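Local coordinates for Non-fluorescent flavoprotein (Photobacterium phosphoreum, PDB 1FVP) that binds two FMN molecules per subunit, each carrying a myristate on the flavin, as a homodimeric member of the bacterial luciferase family, at residues 2-7 with 194-199; 91-96 with 125-130; 131-136 with 201-206. One frame throughout, in Å; residues are numbered along the deposited sequence.

Interaction 1. Residues 2-7 with 194-199; sequences NKWNYG and TVDFLL. With FMA (6-(3-tetradecanoic acid) flavine mononucleotide), chain D.
Gly7 N donates to Phe197 O across 2.9 Å, a fairly straight backbone bond (162°) that joins the beginning of strand 6-11 to strand 195-199 in parallel. Five residues earlier, the backbone of Asn2 serves the ligand instead: the flavin N3 donates to Asn2 O at 2.8 Å. Between these two bonds sits the carboxylate of Asp196, which turns back toward the segment 2-7 and accepts a weak hydrogen bond from Asn5 N at OD2. Asp196 OD1 also faces Arg125 in a long, weak ion pair.

The side chains of Trp4, Tyr6 and Phe197 form an aromatic cluster beside these bonds. Trp4 is clasped from both sides. The flavin's pyrimidine end lies over one face of the indole, with FMA C4 3.4 Å above the ring centre, while the edge of Phe197 is turned to the other face in an offset edge-to-face pair with planes at 66°. Phe197 CE1 comes 3.4 Å from Trp4 CE3. Tyr6 and Phe197 point the same way and meet rim to rim, Tyr6 CE1 lying 3.3 Å from Phe197 CD1, with neither ring over the other. The hydroxyl end of Tyr6 meets the fatty acid, its OH 3.2 Å from FMA C7', and Leu199 CD2 touches the same chain at C9'.

The chemistry thus changes along the contact: a backbone carbonyl reads the flavin N3, an indole stacks on the pyrimidine end of the flavin, and phenol and leucine carbons take the myristate, as suits an adduct of polar head and hydrocarbon tail.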
loop_
_atom_site.group_PDB
_atom_site.type_symbol
_atom_site.label_atom_id
_atom_site.label_comp_id
_atom_site.label_asym_id
_atom_site.label_seq_id
_atom_site.Cartn_x
_atom_site.Cartn_y
_atom_site.Cartn_z
ATOM N N ASN A 2 5.130 22.458 -5.100
ATOM C CA ASN A 2 6.472 22.963 -5.377
ATOM C C ASN A 2 7.254 22.389 -4.158
ATOM O O ASN A 2 8.467 22.294 -4.074
ATOM C CB ASN A 2 6.565 24.457 -5.523
ATOM C CG ASN A 2 6.993 25.217 -4.280
ATOM O OD1 ASN A 2 6.762 24.826 -3.118
ATOM N ND2 ASN A 2 7.653 26.362 -4.501
ATOM N N LYS A 3 6.381 22.088 -3.205
ATOM C CA LYS A 3 6.698 21.483 -1.924
ATOM C C LYS A 3 6.746 19.972 -2.267
ATOM O O LYS A 3 5.745 19.498 -2.804
ATOM C CB LYS A 3 5.624 21.624 -0.861
ATOM C CG LYS A 3 5.748 20.598 0.272
ATOM C CD LYS A 3 4.603 20.699 1.255
ATOM C CE LYS A 3 4.533 19.509 2.191
ATOM N NZ LYS A 3 3.709 19.852 3.385
ATOM N N TRP A 4 7.859 19.389 -1.930
ATOM C CA TRP A 4 8.154 17.982 -2.160
ATOM C C TRP A 4 7.935 17.139 -0.899
ATOM O O TRP A 4 8.656 17.351 0.088
ATOM C CB TRP A 4 9.603 17.815 -2.595
ATOM C CG TRP A 4 9.992 18.565 -3.809
ATOM C CD1 TRP A 4 9.274 19.443 -4.569
ATOM C CD2 TRP A 4 11.308 18.511 -4.401
ATOM N NE1 TRP A 4 10.046 19.940 -5.587
ATOM C CE2 TRP A 4 11.292 19.380 -5.517
ATOM C CE3 TRP A 4 12.461 17.795 -4.088
ATOM C CZ2 TRP A 4 12.403 19.549 -6.323
ATOM C CZ3 TRP A 4 13.560 17.978 -4.888
ATOM C CH2 TRP A 4 13.538 18.830 -5.989
ATOM N N ASN A 5 6.976 16.238 -1.022
ATOM C CA ASN A 5 6.676 15.322 0.114
ATOM C C ASN A 5 7.699 14.197 -0.103
ATOM O O ASN A 5 8.161 14.035 -1.257
ATOM C CB ASN A 5 5.197 15.004 0.128
ATOM C CG ASN A 5 4.613 14.485 1.422
ATOM O OD1 ASN A 5 4.090 13.348 1.467
ATOM N ND2 ASN A 5 4.654 15.256 2.515
ATOM N N TYR A 6 8.059 13.496 0.949
ATOM C CA TYR A 6 9.015 12.387 0.912
ATOM C C TYR A 6 8.455 11.168 1.637
ATOM O O TYR A 6 7.870 11.291 2.721
ATOM C CB TYR A 6 10.345 12.785 1.566
ATOM C CG TYR A 6 11.042 13.911 0.853
ATOM C CD1 TYR A 6 11.765 13.670 -0.320
ATOM C CD2 TYR A 6 10.987 15.208 1.339
ATOM C CE1 TYR A 6 12.423 14.700 -0.989
ATOM C CE2 TYR A 6 11.628 16.254 0.676
ATOM C CZ TYR A 6 12.344 15.993 -0.484
ATOM O OH TYR A 6 12.966 17.036 -1.101
ATOM N N GLY A 7 8.672 10.031 1.011
ATOM C CA GLY A 7 8.207 8.728 1.540
ATOM C C GLY A 7 9.385 7.762 1.507
ATOM O O GLY A 7 10.453 8.176 1.036
ATOM N N THR A 194 8.292 17.377 -11.570
ATOM C CA THR A 194 6.956 16.900 -11.202
ATOM C C THR A 194 6.929 15.613 -10.394
ATOM O O THR A 194 5.905 14.851 -10.514
ATOM C CB THR A 194 6.056 16.734 -12.499
ATOM O OG1 THR A 194 6.470 15.539 -13.237
ATOM C CG2 THR A 194 6.103 17.985 -13.384
ATOM N N VAL A 195 7.963 15.339 -9.589
ATOM C CA VAL A 195 7.910 14.065 -8.843
ATOM C C VAL A 195 8.241 14.279 -7.372
ATOM O O VAL A 195 8.893 15.271 -7.065
ATOM C CB VAL A 195 8.899 13.070 -9.462
ATOM C CG1 VAL A 195 8.511 12.537 -10.816
ATOM C CG2 VAL A 195 10.280 13.716 -9.451
ATOM N N ASP A 196 7.785 13.332 -6.608
ATOM C CA ASP A 196 7.885 13.081 -5.181
ATOM C C ASP A 196 8.669 11.762 -5.087
ATOM O O ASP A 196 8.543 10.972 -6.049
ATOM C CB ASP A 196 6.520 13.035 -4.526
ATOM C CG ASP A 196 6.215 14.359 -3.840
ATOM O OD1 ASP A 196 6.852 15.377 -4.173
ATOM O OD2 ASP A 196 5.317 14.325 -2.965
ATOM N N PHE A 197 9.427 11.565 -4.012
ATOM C CA PHE A 197 10.262 10.358 -3.922
ATOM C C PHE A 197 10.026 9.371 -2.789
ATOM O O PHE A 197 9.777 9.614 -1.616
ATOM C CB PHE A 197 11.745 10.722 -3.963
ATOM C CG PHE A 197 12.100 12.007 -4.615
ATOM C CD1 PHE A 197 11.964 13.197 -3.905
ATOM C CD2 PHE A 197 12.562 12.029 -5.931
ATOM C CE1 PHE A 197 12.287 14.420 -4.499
ATOM C CE2 PHE A 197 12.894 13.241 -6.552
ATOM C CZ PHE A 197 12.748 14.428 -5.809
ATOM N N LEU A 198 10.139 8.138 -3.235
ATOM C CA LEU A 198 10.026 6.920 -2.441
ATOM C C LEU A 198 11.468 6.402 -2.611
ATOM O O LEU A 198 11.699 5.887 -3.729
ATOM C CB LEU A 198 8.982 6.032 -3.083
ATOM C CG LEU A 198 7.520 6.296 -2.856
ATOM C CD1 LEU A 198 6.720 4.998 -3.010
ATOM C CD2 LEU A 198 7.336 6.864 -1.447
ATOM N N LEU A 199 12.285 6.605 -1.609
ATOM C CA LEU A 199 13.695 6.235 -1.684
ATOM C C LEU A 199 14.102 5.164 -0.702
ATOM O O LEU A 199 14.071 5.428 0.509
ATOM C CB LEU A 199 14.468 7.567 -1.546
ATOM C CG LEU A 199 13.863 8.696 -0.740
ATOM C CD1 LEU A 199 13.523 8.280 0.686
ATOM C CD2 LEU A 199 14.833 9.866 -0.667
HETATM N N1 FMA D . 12.754 23.060 -5.956
HETATM C C2 FMA D . 11.518 22.989 -5.459
HETATM O O2 FMA D . 10.516 23.384 -5.925
HETATM N N3 FMA D . 11.310 22.344 -4.170
HETATM C C4 FMA D . 12.344 21.825 -3.479
HETATM O O4 FMA D . 12.122 21.304 -2.407
HETATM C C4A FMA D . 13.661 21.917 -4.027
HETATM N N5 FMA D . 14.733 21.450 -3.439
HETATM C C5A FMA D . 15.992 21.509 -3.901
HETATM C C6 FMA D . 17.074 20.981 -3.202
HETATM C C7 FMA D . 18.323 21.090 -3.760
HETATM C C7M FMA D . 19.618 20.528 -3.075
HETATM C C8 FMA D . 18.531 21.741 -5.032
HETATM C C8M FMA D . 19.872 21.887 -5.676
HETATM C C9 FMA D . 17.437 22.256 -5.694
HETATM C C9A FMA D . 16.169 22.170 -5.198
HETATM N N10 FMA D . 15.028 22.660 -5.819
HETATM C C10 FMA D . 13.785 22.599 -5.343
HETATM C C1B FMA D . 15.155 23.354 -7.177
HETATM C C2B FMA D . 13.863 23.251 -8.097
HETATM O O2B FMA D . 14.424 22.777 -9.308
HETATM C C3B FMA D . 13.219 24.614 -8.210
HETATM O "O3'" FMA D . 13.585 25.439 -7.151
HETATM C C4B FMA D . 11.691 24.617 -8.327
HETATM O "O4'" FMA D . 11.254 23.822 -9.487
HETATM C C5B FMA D . 11.160 26.065 -8.515
HETATM O "O5'" FMA D . 10.377 26.060 -9.852
HETATM P P FMA D . 10.516 27.057 -11.071
HETATM O O1P FMA D . 9.969 28.371 -10.411
HETATM O O2P FMA D . 11.922 27.148 -11.412
HETATM O O3P FMA D . 9.833 26.515 -12.142
HETATM C "C1'" FMA D . 16.957 21.066 0.462
HETATM O "O1'" FMA D . 18.235 20.935 0.337
HETATM O "O2'" FMA D . 16.506 21.572 1.495
HETATM C "C2'" FMA D . 16.269 21.258 -0.848
HETATM C "C3'" FMA D . 16.802 20.302 -1.925
HETATM C "C4'" FMA D . 15.895 19.111 -1.983
HETATM C "C5'" FMA D . 16.229 17.866 -1.197
HETATM C "C6'" FMA D . 16.052 16.593 -1.987
HETATM C "C7'" FMA D . 15.745 15.391 -1.103
HETATM C "C8'" FMA D . 16.718 14.290 -1.129
HETATM C "C9'" FMA D . 16.530 13.137 -2.100
HETATM C C11 FMA D . 17.757 12.296 -2.276
HETATM C C12 FMA D . 18.672 11.968 -1.154
HETATM C C13 FMA D . 19.808 11.025 -1.369
HETATM C C14 FMA D . 20.655 10.693 -0.183
HETATM C C15 FMA D . 21.017 11.862 0.688
#

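Interaction 2. Residues 91-96 with 125-130; sequences PLVFKW and RHQLML
Val93 and Gln127 pair in register on two parallel strands, 92-94 and 126-134, which are the two strands of a beta-alpha-beta crossover whose helix is 100-116. Their short axes run 19° apart. Two backbone bonds hold the pair: Gln127 N to Leu92 O at 2.7 Å, in the carbonyl plane, and Phe94 N to Gln127 O at 2.6 Å. Leu92 N adds a weak bond to the ring nitrogen ND1 of His126, so this imidazole also takes part in the strand pairing.

The conformation of His126 serves both neighbours. With CG anti to its carbonyl carbon (chi1 -53°), the ring runs alongside Leu92, whose CD1 lies over one face toward the rim. Phe94 crosses it obliquely and presents its edge to the imidazole face, the planes at 88° and almost perpendicular; Phe94 CE2 reaches His126 CB at 3.3 Å. Tyr110 of the covering helix also packs edge-to-face with this histidine, and Phe94 reaches Arg103 and Leu107 of that helix.

The face bearing Val93 and Gln127 points the other way from Phe94. Here Val93 CG2 meets Gln127 CB at 3.5 Å, while the glutamine chain bends at its second torsion and leads its amide away from Val93. Beyond the paired residues Lys95 turns its side chain away, but the backbones stay close, Trp96 CA lying 3.1 Å from Met129 O, and the Met129 side chain points across to 91-96. Its CG lies by Phe94 O, the chain folds at its last torsion, and the terminal CE ends 3.8 Å from Trp96 CB.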
loop_
_atom_site.group_PDB
_atom_site.type_symbol
_atom_site.label_atom_id
_atom_site.label_comp_id
_atom_site.label_asym_id
_atom_site.label_seq_id
_atom_site.Cartn_x
_atom_site.Cartn_y
_atom_site.Cartn_z
ATOM N N PRO A 91 -1.779 9.567 -11.153
ATOM C CA PRO A 91 -0.338 9.823 -11.114
ATOM C C PRO A 91 0.338 8.456 -11.240
ATOM O O PRO A 91 -0.270 7.423 -10.902
ATOM C CB PRO A 91 -0.064 10.498 -9.788
ATOM C CG PRO A 91 -1.396 10.650 -9.120
ATOM C CD PRO A 91 -2.323 9.648 -9.797
ATOM N N LEU A 92 1.557 8.514 -11.725
ATOM C CA LEU A 92 2.416 7.356 -11.932
ATOM C C LEU A 92 3.471 7.219 -10.816
ATOM O O LEU A 92 3.868 8.198 -10.154
ATOM C CB LEU A 92 3.145 7.519 -13.262
ATOM C CG LEU A 92 2.501 7.884 -14.558
ATOM C CD1 LEU A 92 3.607 8.135 -15.588
ATOM C CD2 LEU A 92 1.670 6.708 -15.046
ATOM N N VAL A 93 3.923 5.984 -10.694
ATOM C CA VAL A 93 5.002 5.675 -9.707
ATOM C C VAL A 93 6.097 5.045 -10.582
ATOM O O VAL A 93 5.970 3.924 -11.076
ATOM C CB VAL A 93 4.463 4.934 -8.495
ATOM C CG1 VAL A 93 4.088 3.477 -8.774
ATOM C CG2 VAL A 93 5.388 5.058 -7.293
ATOM N N PHE A 94 7.122 5.845 -10.811
ATOM C CA PHE A 94 8.269 5.505 -11.663
ATOM C C PHE A 94 9.068 4.353 -11.119
ATOM O O PHE A 94 9.340 4.367 -9.916
ATOM C CB PHE A 94 9.068 6.774 -12.012
ATOM C CG PHE A 94 8.295 7.566 -13.051
ATOM C CD1 PHE A 94 8.234 7.078 -14.364
ATOM C CD2 PHE A 94 7.604 8.718 -12.724
ATOM C CE1 PHE A 94 7.543 7.747 -15.352
ATOM C CE2 PHE A 94 6.878 9.407 -13.703
ATOM C CZ PHE A 94 6.852 8.916 -15.005
ATOM N N LYS A 95 9.395 3.398 -11.988
ATOM C CA LYS A 95 10.176 2.248 -11.513
ATOM C C LYS A 95 11.608 2.661 -11.159
ATOM O O LYS A 95 12.202 3.663 -11.562
ATOM C CB LYS A 95 10.172 1.011 -12.373
ATOM C CG LYS A 95 8.835 0.261 -12.269
ATOM C CD LYS A 95 9.052 -1.209 -12.485
ATOM C CE LYS A 95 9.665 -1.569 -13.811
ATOM N NZ LYS A 95 9.094 -2.865 -14.292
ATOM N N TRP A 96 12.161 1.823 -10.329
ATOM C CA TRP A 96 13.503 1.878 -9.732
ATOM C C TRP A 96 14.508 1.334 -10.736
ATOM O O TRP A 96 15.517 2.044 -10.888
ATOM C CB TRP A 96 13.384 1.191 -8.430
ATOM C CG TRP A 96 13.907 0.080 -7.674
ATOM C CD1 TRP A 96 13.780 0.030 -6.303
ATOM C CD2 TRP A 96 14.566 -1.146 -8.001
ATOM N NE1 TRP A 96 14.315 -1.111 -5.786
ATOM C CE2 TRP A 96 14.825 -1.853 -6.813
ATOM C CE3 TRP A 96 14.976 -1.716 -9.185
ATOM C CZ2 TRP A 96 15.473 -3.076 -6.765
ATOM C CZ3 TRP A 96 15.616 -2.943 -9.155
ATOM C CH2 TRP A 96 15.874 -3.620 -7.967
ATOM N N ARG A 125 1.230 14.875 -9.791
ATOM C CA ARG A 125 2.609 14.663 -9.392
ATOM C C ARG A 125 2.979 13.179 -9.317
ATOM O O ARG A 125 2.420 12.418 -8.517
ATOM C CB ARG A 125 2.852 15.225 -8.003
ATOM C CG ARG A 125 2.415 16.643 -7.698
ATOM C CD ARG A 125 3.305 17.170 -6.580
ATOM N NE ARG A 125 4.685 16.905 -6.975
ATOM C CZ ARG A 125 5.771 17.415 -6.434
ATOM N NH1 ARG A 125 5.680 18.242 -5.402
ATOM N NH2 ARG A 125 6.963 17.130 -6.957
ATOM N N HIS A 126 3.945 12.817 -10.126
ATOM C CA HIS A 126 4.423 11.416 -10.191
ATOM C C HIS A 126 5.189 11.052 -8.940
ATOM O O HIS A 126 5.409 11.965 -8.120
ATOM C CB HIS A 126 5.287 11.218 -11.463
ATOM C CG HIS A 126 4.483 11.692 -12.645
ATOM N ND1 HIS A 126 3.181 11.296 -12.857
ATOM C CD2 HIS A 126 4.798 12.540 -13.654
ATOM C CE1 HIS A 126 2.747 11.883 -13.961
ATOM N NE2 HIS A 126 3.699 12.638 -14.471
ATOM N N GLN A 127 5.566 9.801 -8.771
ATOM C CA GLN A 127 6.337 9.376 -7.578
ATOM C C GLN A 127 7.559 8.619 -8.137
ATOM O O GLN A 127 7.373 7.679 -8.927
ATOM C CB GLN A 127 5.630 8.504 -6.574
ATOM C CG GLN A 127 4.645 9.154 -5.653
ATOM C CD GLN A 127 5.202 9.601 -4.341
ATOM O OE1 GLN A 127 4.469 10.119 -3.519
ATOM N NE2 GLN A 127 6.487 9.423 -4.079
ATOM N N LEU A 128 8.696 9.095 -7.674
ATOM C CA LEU A 128 10.002 8.549 -8.110
ATOM C C LEU A 128 10.580 7.611 -7.061
ATOM O O LEU A 128 10.682 8.039 -5.897
ATOM C CB LEU A 128 10.817 9.794 -8.459
ATOM C CG LEU A 128 12.084 9.677 -9.270
ATOM C CD1 LEU A 128 11.865 8.917 -10.568
ATOM C CD2 LEU A 128 12.613 11.090 -9.542
ATOM N N MET A 129 10.901 6.401 -7.506
ATOM C CA MET A 129 11.450 5.355 -6.659
ATOM C C MET A 129 12.953 5.100 -6.929
ATOM O O MET A 129 13.299 4.434 -7.928
ATOM C CB MET A 129 10.765 4.007 -6.759
ATOM C CG MET A 129 9.290 3.989 -6.829
ATOM S SD MET A 129 8.701 2.279 -6.501
ATOM C CE MET A 129 9.630 1.386 -7.747
ATOM N N LEU A 130 13.750 5.552 -5.986
ATOM C CA LEU A 130 15.189 5.449 -5.939
ATOM C C LEU A 130 15.710 4.658 -4.716
ATOM O O LEU A 130 15.232 4.703 -3.584
ATOM C CB LEU A 130 15.771 6.862 -5.852
ATOM C CG LEU A 130 15.302 7.975 -6.728
ATOM C CD1 LEU A 130 15.490 9.315 -6.036
ATOM C CD2 LEU A 130 16.105 7.922 -8.028
#

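Interaction 3. Residues 131-136 with 201-206; sequences HVNVNE and FESMQD. With FMA (6-(3-tetradecanoic acid) flavine mononucleotide), chain D.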
loop_
_atom_site.group_PDB
_atom_site.type_symbol
_atom_site.label_atom_id
_atom_site.label_comp_id
_atom_site.label_asym_id
_atom_site.label_seq_id
_atom_site.Cartn_x
_atom_site.Cartn_y
_atom_site.Cartn_z
ATOM N N HIS A 131 16.800 3.976 -4.986
ATOM C CA HIS A 131 17.610 3.136 -4.128
ATOM C C HIS A 131 18.812 3.887 -3.579
ATOM O O HIS A 131 19.921 3.578 -4.057
ATOM C CB HIS A 131 18.188 1.901 -4.903
ATOM C CG HIS A 131 17.646 0.648 -4.322
ATOM N ND1 HIS A 131 16.914 -0.311 -4.955
ATOM C CD2 HIS A 131 17.745 0.250 -3.020
ATOM C CE1 HIS A 131 16.603 -1.257 -4.070
ATOM N NE2 HIS A 131 17.076 -0.945 -2.896
ATOM N N VAL A 132 18.672 4.807 -2.661
ATOM C CA VAL A 132 19.818 5.542 -2.099
ATOM C C VAL A 132 20.838 4.652 -1.393
ATOM O O VAL A 132 20.541 3.564 -0.852
ATOM C CB VAL A 132 19.270 6.609 -1.123
ATOM C CG1 VAL A 132 20.291 7.147 -0.149
ATOM C CG2 VAL A 132 18.663 7.764 -1.903
ATOM N N ASN A 133 22.061 5.158 -1.374
ATOM C CA ASN A 133 23.214 4.512 -0.705
ATOM C C ASN A 133 24.288 5.601 -0.613
ATOM O O ASN A 133 24.932 5.786 -1.637
ATOM C CB ASN A 133 23.701 3.262 -1.405
ATOM C CG ASN A 133 24.916 2.666 -0.733
ATOM O OD1 ASN A 133 25.773 3.421 -0.300
ATOM N ND2 ASN A 133 25.016 1.351 -0.616
ATOM N N VAL A 134 24.417 6.209 0.534
ATOM C CA VAL A 134 25.378 7.300 0.736
ATOM C C VAL A 134 26.634 6.919 1.493
ATOM O O VAL A 134 26.565 6.535 2.675
ATOM C CB VAL A 134 24.603 8.455 1.433
ATOM C CG1 VAL A 134 25.446 9.356 2.321
ATOM C CG2 VAL A 134 23.846 9.290 0.415
ATOM N N ASN A 135 27.780 7.097 0.873
ATOM C CA ASN A 135 29.069 6.776 1.556
ATOM C C ASN A 135 30.093 7.758 1.017
ATOM O O ASN A 135 30.307 7.803 -0.217
ATOM C CB ASN A 135 29.256 5.298 1.385
ATOM C CG ASN A 135 30.668 4.782 1.412
ATOM O OD1 ASN A 135 31.476 5.068 2.306
ATOM N ND2 ASN A 135 30.946 3.991 0.374
ATOM N N GLU A 136 30.689 8.536 1.910
ATOM C CA GLU A 136 31.677 9.572 1.576
ATOM C C GLU A 136 32.690 9.072 0.551
ATOM O O GLU A 136 33.264 9.853 -0.226
ATOM C CB GLU A 136 32.431 10.178 2.735
ATOM C CG GLU A 136 31.797 11.058 3.784
ATOM C CD GLU A 136 31.204 12.395 3.474
ATOM O OE1 GLU A 136 31.825 13.435 3.242
ATOM O OE2 GLU A 136 29.938 12.360 3.494
ATOM N N PHE A 201 16.555 3.116 1.440
ATOM C CA PHE A 201 17.925 3.287 1.981
ATOM C C PHE A 201 18.387 1.926 2.506
ATOM O O PHE A 201 19.123 1.902 3.506
ATOM C CB PHE A 201 17.984 4.284 3.102
ATOM C CG PHE A 201 17.548 5.696 3.009
ATOM C CD1 PHE A 201 18.345 6.634 2.362
ATOM C CD2 PHE A 201 16.368 6.126 3.616
ATOM C CE1 PHE A 201 17.973 7.963 2.260
ATOM C CE2 PHE A 201 15.959 7.453 3.545
ATOM C CZ PHE A 201 16.778 8.365 2.859
ATOM N N GLU A 202 17.961 0.848 1.900
ATOM C CA GLU A 202 18.289 -0.489 2.385
ATOM C C GLU A 202 19.501 -1.133 1.765
ATOM O O GLU A 202 19.685 -2.348 2.026
ATOM C CB GLU A 202 17.166 -1.505 2.175
ATOM C CG GLU A 202 15.820 -1.460 2.842
ATOM C CD GLU A 202 15.818 -1.001 4.269
ATOM O OE1 GLU A 202 15.800 0.163 4.630
ATOM O OE2 GLU A 202 15.823 -1.974 5.046
ATOM N N SER A 203 20.263 -0.429 0.971
ATOM C CA SER A 203 21.446 -1.141 0.391
ATOM C C SER A 203 22.512 -0.989 1.463
ATOM O O SER A 203 23.407 -1.821 1.586
ATOM C CB SER A 203 21.794 -0.585 -0.951
ATOM O OG SER A 203 21.191 0.695 -1.161
ATOM N N MET A 204 22.346 0.058 2.233
ATOM C CA MET A 204 23.141 0.565 3.332
ATOM C C MET A 204 23.147 -0.313 4.581
ATOM O O MET A 204 22.242 -0.217 5.423
ATOM C CB MET A 204 22.676 1.955 3.797
ATOM C CG MET A 204 22.859 3.007 2.734
ATOM S SD MET A 204 23.020 4.573 3.640
ATOM C CE MET A 204 21.356 5.222 3.557
ATOM N N GLN A 205 24.222 -1.066 4.656
ATOM C CA GLN A 205 24.467 -2.003 5.743
ATOM C C GLN A 205 24.793 -1.316 7.061
ATOM O O GLN A 205 24.237 -1.731 8.092
ATOM C CB GLN A 205 25.559 -3.030 5.421
ATOM C CG GLN A 205 25.175 -4.129 4.443
ATOM C CD GLN A 205 26.350 -5.030 4.120
ATOM O OE1 GLN A 205 27.141 -5.418 4.990
ATOM N NE2 GLN A 205 26.496 -5.380 2.840
ATOM N N ASP A 206 25.661 -0.352 7.056
ATOM C CA ASP A 206 26.059 0.309 8.326
ATOM C C ASP A 206 24.905 1.078 8.942
ATOM O O ASP A 206 24.872 2.318 8.832
ATOM C CB ASP A 206 27.336 1.104 8.072
ATOM C CG ASP A 206 27.810 1.868 9.288
ATOM O OD1 ASP A 206 27.151 1.886 10.346
ATOM O OD2 ASP A 206 28.900 2.468 9.138
HETATM N N1 FMA D . 12.754 23.060 -5.956
HETATM C C2 FMA D . 11.518 22.989 -5.459
HETATM O O2 FMA D . 10.516 23.384 -5.925
HETATM N N3 FMA D . 11.310 22.344 -4.170
HETATM C C4 FMA D . 12.344 21.825 -3.479
HETATM O O4 FMA D . 12.122 21.304 -2.407
HETATM C C4A FMA D . 13.661 21.917 -4.027
HETATM N N5 FMA D . 14.733 21.450 -3.439
HETATM C C5A FMA D . 15.992 21.509 -3.901
HETATM C C6 FMA D . 17.074 20.981 -3.202
HETATM C C7 FMA D . 18.323 21.090 -3.760
HETATM C C7M FMA D . 19.618 20.528 -3.075
HETATM C C8 FMA D . 18.531 21.741 -5.032
HETATM C C8M FMA D . 19.872 21.887 -5.676
HETATM C C9 FMA D . 17.437 22.256 -5.694
HETATM C C9A FMA D . 16.169 22.170 -5.198
HETATM N N10 FMA D . 15.028 22.660 -5.819
HETATM C C10 FMA D . 13.785 22.599 -5.343
HETATM C C1B FMA D . 15.155 23.354 -7.177
HETATM C C2B FMA D . 13.863 23.251 -8.097
HETATM O O2B FMA D . 14.424 22.777 -9.308
HETATM C C3B FMA D . 13.219 24.614 -8.210
HETATM O "O3'" FMA D . 13.585 25.439 -7.151
HETATM C C4B FMA D . 11.691 24.617 -8.327
HETATM O "O4'" FMA D . 11.254 23.822 -9.487
HETATM C C5B FMA D . 11.160 26.065 -8.515
HETATM O "O5'" FMA D . 10.377 26.060 -9.852
HETATM P P FMA D . 10.516 27.057 -11.071
HETATM O O1P FMA D . 9.969 28.371 -10.411
HETATM O O2P FMA D . 11.922 27.148 -11.412
HETATM O O3P FMA D . 9.833 26.515 -12.142
HETATM C "C1'" FMA D . 16.957 21.066 0.462
HETATM O "O1'" FMA D . 18.235 20.935 0.337
HETATM O "O2'" FMA D . 16.506 21.572 1.495
HETATM C "C2'" FMA D . 16.269 21.258 -0.848
HETATM C "C3'" FMA D . 16.802 20.302 -1.925
HETATM C "C4'" FMA D . 15.895 19.111 -1.983
HETATM C "C5'" FMA D . 16.229 17.866 -1.197
HETATM C "C6'" FMA D . 16.052 16.593 -1.987
HETATM C "C7'" FMA D . 15.745 15.391 -1.103
HETATM C "C8'" FMA D . 16.718 14.290 -1.129
HETATM C "C9'" FMA D . 16.530 13.137 -2.100
HETATM C C11 FMA D . 17.757 12.296 -2.276
HETATM C C12 FMA D . 18.672 11.968 -1.154
HETATM C C13 FMA D . 19.808 11.025 -1.369
HETATM C C14 FMA D . 20.655 10.693 -0.183
HETATM C C15 FMA D . 21.017 11.862 0.688
#
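Val132 is shared between protein and lipid: its two methyls diverge, CG1 to the edge of the Phe201 ring and CG2 to the myristate tail. CG1 lies 3.2 Å from Phe201 CD1, near the ring plane, and stands anti to the valine's own backbone N (chi1 162°), while CG2 reaches FMA C13 at 3.5 Å. Val134, two residues on, repeats the lipid contact through CG2, 3.5 Å from FMA C14, so the two valines line the far end of the acyl chain.

Next to this apolar side the loop 201-206 bends along the strand's end. Ser203 OG stands 3.0 Å from Val132 O and close to Asn133 CB. The side chains of Met204 and Asn133 run antiparallel past each other, Met204 CG 3.8 Å from Asn133 CA, and Met204 SD lies 3.8 Å from Val134 N.

The contact is buried between helices. Helix 138-155 packs on Asn133 and Ser203, and helix 207-227, which begins just after the N-cap residue Asp206, touches Val134, Phe201 and Met204. His131 meets Trp96 and Val11, joining this end of strand 126-134 to strand 6-11 and the 91-96 segment.

From the N terminus, residues 2-7 wait for 194-199, so interaction 1 closes a loop spanning most of the chain. Interaction 2 lies nested inside it as the short crossover between 91-96 and 125-130. Interaction 3 opens directly after, at 131-136, but its partner 201-206 comes beyond 194-199, so interactions 1 and 3 cross, while 2 and 3 follow in series on strand 126-134. That strand sits between strands 92-94 and 195-199, with Leu128 probably hydrogen-bonded to Asp196 and Leu198. Parallel strands of one mixed sheet thus connect interactions 1 and 2, and interaction 3 ties strand 126-134 to the loop after 195-199. One FMA reaches interaction 1 with flavin and inner acyl chain, interaction 3 with the chain end.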